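Uncharacterized protein PA2218 (PDB 2HDW) is of unknown function but adopts an alpha/beta hydrolase fold and is probably a hydrolase. Local coordinates at residues Y116-F125 against I354-D364. Numbering follows the deposited sequence.
Sequences YAQTMAERGF and IPFDRIAGFFD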
loop_
_atom_site.group_PDB
_atom_site.type_symbol
_atom_site.label_atom_id
_atom_site.label_comp_id
_atom_site.label_asym_id
_atom_site.label_seq_id
_atom_site.Cartn_x
_atom_site.Cartn_y
_atom_site.Cartn_z
ATOM N N TYR A 116 9.923 3.519 -3.888
ATOM C CA TYR A 116 9.235 4.771 -4.200
ATOM C C TYR A 116 9.667 5.881 -3.240
ATOM O O TYR A 116 9.989 6.988 -3.667
ATOM C CB TYR A 116 7.719 4.601 -4.094
ATOM C CG TYR A 116 7.031 4.143 -5.360
ATOM C CD1 TYR A 116 7.210 2.849 -5.859
ATOM C CD2 TYR A 116 6.164 4.992 -6.035
ATOM C CE1 TYR A 116 6.524 2.418 -7.009
ATOM C CE2 TYR A 116 5.480 4.576 -7.171
ATOM C CZ TYR A 116 5.659 3.295 -7.650
ATOM O OH TYR A 116 4.946 2.900 -8.759
ATOM N N ALA A 117 9.665 5.576 -1.943
ATOM C CA ALA A 117 10.041 6.552 -0.920
ATOM C C ALA A 117 11.457 7.094 -1.094
ATOM O O ALA A 117 11.682 8.301 -0.995
ATOM C CB ALA A 117 9.884 5.939 0.476
ATOM N N GLN A 118 12.416 6.210 -1.346
ATOM C CA GLN A 118 13.786 6.665 -1.522
ATOM C C GLN A 118 13.925 7.511 -2.780
ATOM O O GLN A 118 14.605 8.535 -2.777
ATOM C CB GLN A 118 14.759 5.484 -1.599
ATOM C CG GLN A 118 16.210 5.948 -1.639
ATOM C CD GLN A 118 17.211 4.818 -1.562
ATOM O OE1 GLN A 118 17.377 4.050 -2.508
ATOM N NE2 GLN A 118 17.890 4.715 -0.432
ATOM N N THR A 119 13.277 7.071 -3.854
ATOM C CA THR A 119 13.332 7.773 -5.128
ATOM C C THR A 119 12.731 9.166 -5.006
ATOM O O THR A 119 13.281 10.136 -5.527
ATOM C CB THR A 119 12.576 6.996 -6.223
ATOM O OG1 THR A 119 13.131 5.684 -6.341
ATOM C CG2 THR A 119 12.690 7.706 -7.569
ATOM N N MET A 120 11.605 9.274 -4.311
ATOM C CA MET A 120 10.975 10.578 -4.160
ATOM C C MET A 120 11.777 11.461 -3.205
ATOM O O MET A 120 11.746 12.688 -3.305
ATOM C CB MET A 120 9.528 10.411 -3.695
ATOM C CG MET A 120 8.622 9.819 -4.783
ATOM S SD MET A 120 8.526 10.842 -6.292
ATOM C CE MET A 120 7.724 12.200 -5.663
ATOM N N ALA A 121 12.514 10.834 -2.291
ATOM C CA ALA A 121 13.355 11.588 -1.363
ATOM C C ALA A 121 14.506 12.201 -2.169
ATOM O O ALA A 121 15.017 13.265 -1.831
ATOM C CB ALA A 121 13.900 10.674 -0.286
ATOM N N GLU A 122 14.918 11.522 -3.236
ATOM C CA GLU A 122 15.981 12.054 -4.084
ATOM C C GLU A 122 15.398 13.212 -4.886
ATOM O O GLU A 122 16.133 14.051 -5.412
ATOM C CB GLU A 122 16.501 10.993 -5.058
ATOM C CG GLU A 122 17.128 9.770 -4.413
ATOM C CD GLU A 122 17.773 8.853 -5.438
ATOM O OE1 GLU A 122 17.126 8.562 -6.466
ATOM O OE2 GLU A 122 18.925 8.422 -5.217
ATOM N N ARG A 123 14.070 13.248 -4.981
ATOM C CA ARG A 123 13.378 14.296 -5.724
ATOM C C ARG A 123 13.063 15.508 -4.843
ATOM O O ARG A 123 12.323 16.398 -5.254
ATOM C CB ARG A 123 12.078 13.756 -6.332
ATOM C CG ARG A 123 12.248 12.522 -7.208
ATOM C CD ARG A 123 13.154 12.796 -8.394
ATOM N NE ARG A 123 13.458 11.583 -9.154
ATOM C CZ ARG A 123 12.950 11.291 -10.348
ATOM N NH1 ARG A 123 12.100 12.123 -10.939
ATOM N NH2 ARG A 123 13.306 10.170 -10.959
ATOM N N GLY A 124 13.608 15.533 -3.628
ATOM C CA GLY A 124 13.384 16.668 -2.743
ATOM C C GLY A 124 12.293 16.569 -1.691
ATOM O O GLY A 124 12.006 17.553 -1.007
ATOM N N PHE A 125 11.675 15.401 -1.543
ATOM C CA PHE A 125 10.616 15.245 -0.545
ATOM C C PHE A 125 11.095 14.437 0.662
ATOM O O PHE A 125 12.018 13.635 0.559
ATOM C CB PHE A 125 9.402 14.529 -1.167
ATOM C CG PHE A 125 8.795 15.255 -2.345
ATOM C CD1 PHE A 125 7.768 16.175 -2.161
ATOM C CD2 PHE A 125 9.266 15.032 -3.637
ATOM C CE1 PHE A 125 7.214 16.864 -3.248
ATOM C CE2 PHE A 125 8.719 15.720 -4.735
ATOM C CZ PHE A 125 7.694 16.635 -4.536
ATOM N N ILE A 354 7.750 3.492 -14.262
ATOM C CA ILE A 354 7.154 4.314 -13.204
ATOM C C ILE A 354 7.434 5.779 -13.534
ATOM O O ILE A 354 8.592 6.188 -13.621
ATOM C CB ILE A 354 7.764 3.997 -11.819
ATOM C CG1 ILE A 354 7.583 2.509 -11.493
ATOM C CG2 ILE A 354 7.088 4.850 -10.752
ATOM C CD1 ILE A 354 8.273 2.073 -10.198
ATOM N N PRO A 355 6.376 6.592 -13.721
ATOM C CA PRO A 355 6.549 8.014 -14.047
ATOM C C PRO A 355 6.901 8.901 -12.850
ATOM O O PRO A 355 6.089 9.714 -12.410
ATOM C CB PRO A 355 5.205 8.386 -14.672
ATOM C CG PRO A 355 4.244 7.558 -13.886
ATOM C CD PRO A 355 4.951 6.209 -13.771
ATOM N N PHE A 356 8.119 8.754 -12.335
ATOM C CA PHE A 356 8.540 9.543 -11.185
ATOM C C PHE A 356 8.602 11.037 -11.476
ATOM O O PHE A 356 8.309 11.844 -10.596
ATOM C CB PHE A 356 9.889 9.049 -10.656
ATOM C CG PHE A 356 9.793 7.793 -9.833
ATOM C CD1 PHE A 356 9.059 7.777 -8.651
ATOM C CD2 PHE A 356 10.453 6.635 -10.228
ATOM C CE1 PHE A 356 8.982 6.628 -7.872
ATOM C CE2 PHE A 356 10.387 5.473 -9.458
ATOM C CZ PHE A 356 9.652 5.467 -8.280
ATOM N N ASP A 357 8.986 11.416 -12.694
ATOM C CA ASP A 357 9.039 12.840 -13.037
ATOM C C ASP A 357 7.648 13.429 -12.799
ATOM O O ASP A 357 7.500 14.446 -12.121
ATOM C CB ASP A 357 9.416 13.047 -14.511
ATOM C CG ASP A 357 10.894 12.800 -14.796
ATOM O OD1 ASP A 357 11.615 12.297 -13.912
ATOM O OD2 ASP A 357 11.331 13.107 -15.930
ATOM N N ARG A 358 6.636 12.774 -13.366
ATOM C CA ARG A 358 5.247 13.206 -13.238
ATOM C C ARG A 358 4.746 13.175 -11.807
ATOM O O ARG A 358 3.975 14.035 -11.400
ATOM C CB ARG A 358 4.338 12.326 -14.093
ATOM C CG ARG A 358 3.771 13.011 -15.322
ATOM C CD ARG A 358 2.361 13.543 -15.092
ATOM N NE ARG A 358 2.297 14.630 -14.124
ATOM C CZ ARG A 358 1.175 15.261 -13.781
ATOM N NH1 ARG A 358 0.022 14.911 -14.335
ATOM N NH2 ARG A 358 1.204 16.242 -12.881
ATOM N N ILE A 359 5.158 12.167 -11.050
ATOM C CA ILE A 359 4.732 12.070 -9.667
ATOM C C ILE A 359 5.352 13.220 -8.868
ATOM O O ILE A 359 4.661 13.885 -8.099
ATOM C CB ILE A 359 5.124 10.705 -9.059
ATOM C CG1 ILE A 359 4.378 9.584 -9.799
ATOM C CG2 ILE A 359 4.786 10.679 -7.579
ATOM C CD1 ILE A 359 4.732 8.177 -9.345
ATOM N N ALA A 360 6.646 13.466 -9.067
ATOM C CA ALA A 360 7.328 14.552 -8.369
ATOM C C ALA A 360 6.726 15.896 -8.797
ATOM O O ALA A 360 6.475 16.775 -7.964
ATOM C CB ALA A 360 8.826 14.523 -8.687
ATOM N N GLY A 361 6.506 16.051 -10.101
ATOM C CA GLY A 361 5.935 17.283 -10.616
ATOM C C GLY A 361 4.555 17.520 -10.031
ATOM O O GLY A 361 4.183 18.649 -9.713
ATOM N N PHE A 362 3.791 16.442 -9.888
ATOM C CA PHE A 362 2.446 16.509 -9.328
ATOM C C PHE A 362 2.491 17.058 -7.901
ATOM O O PHE A 362 1.801 18.027 -7.573
ATOM C CB PHE A 362 1.830 15.107 -9.320
ATOM C CG PHE A 362 0.475 15.032 -8.672
ATOM C CD1 PHE A 362 -0.662 15.449 -9.354
ATOM C CD2 PHE A 362 0.332 14.493 -7.397
ATOM C CE1 PHE A 362 -1.928 15.325 -8.776
ATOM C CE2 PHE A 362 -0.931 14.364 -6.806
ATOM C CZ PHE A 362 -2.062 14.779 -7.500
ATOM N N PHE A 363 3.301 16.437 -7.049
ATOM C CA PHE A 363 3.391 16.890 -5.669
ATOM C C PHE A 363 4.092 18.236 -5.535
ATOM O O PHE A 363 3.782 18.996 -4.625
ATOM C CB PHE A 363 4.074 15.835 -4.794
ATOM C CG PHE A 363 3.216 14.623 -4.532
ATOM C CD1 PHE A 363 1.986 14.753 -3.894
ATOM C CD2 PHE A 363 3.639 13.354 -4.919
ATOM C CE1 PHE A 363 1.184 13.635 -3.642
ATOM C CE2 PHE A 363 2.849 12.225 -4.673
ATOM C CZ PHE A 363 1.620 12.368 -4.033
ATOM N N ASP A 364 5.030 18.541 -6.430
ATOM C CA ASP A 364 5.709 19.837 -6.354
ATOM C C ASP A 364 4.669 20.949 -6.462
ATOM O O ASP A 364 4.726 21.942 -5.742
ATOM C CB ASP A 364 6.735 20.013 -7.483
ATOM C CG ASP A 364 8.055 19.311 -7.198
ATOM O OD1 ASP A 364 8.491 19.312 -6.026
ATOM O OD2 ASP A 364 8.664 18.767 -8.146
#
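Phe356 inserts its ring between Thr119 and Ile354, with its edge toward Tyr116, joining helix 112-122 to the C-terminal helix 356-366 on one side of the alpha/beta hydrolase sheet. CG2 of Thr119, placed anti to the backbone N, makes a CH-pi contact 3.5 Å from the Phe356 ring centroid, almost on the ring normal; CG2 of Ile354 lies over the opposite face. The edge of Phe356 in turn meets the face of Tyr116 in a T-shaped stack, planes at 65°. Tyr116 OH touches Ile354 CG2 and is hydrogen-bonded to Leu347 O and Ser201 OG.

Met120 is a knob among Phe356, Ile359, Ala360 and Phe363. Its chain, bent at chi2 and chi3, brings Met120 CE to 3.6 Å from Ala360 CA, while Met120 SD lies obliquely beside the Phe356 ring, 3.9 Å from Phe356 CD1. Beyond the Schellman turn at Gly124, Phe125 CE1 packs on Phe363 CB at 3.6 Å.

Nearer the solvent, Arg123 NH1 forms a salt bridge with the anti side of Asp357 OD1 (3.0 Å, N-H...O 149°), its guanidinium face lying over Phe356 CB. Contacts on both faces and at the edge thus hold the Phe356 ring in place, while the one hydrogen bond between the segments, within this salt bridge, lies on the more exposed side.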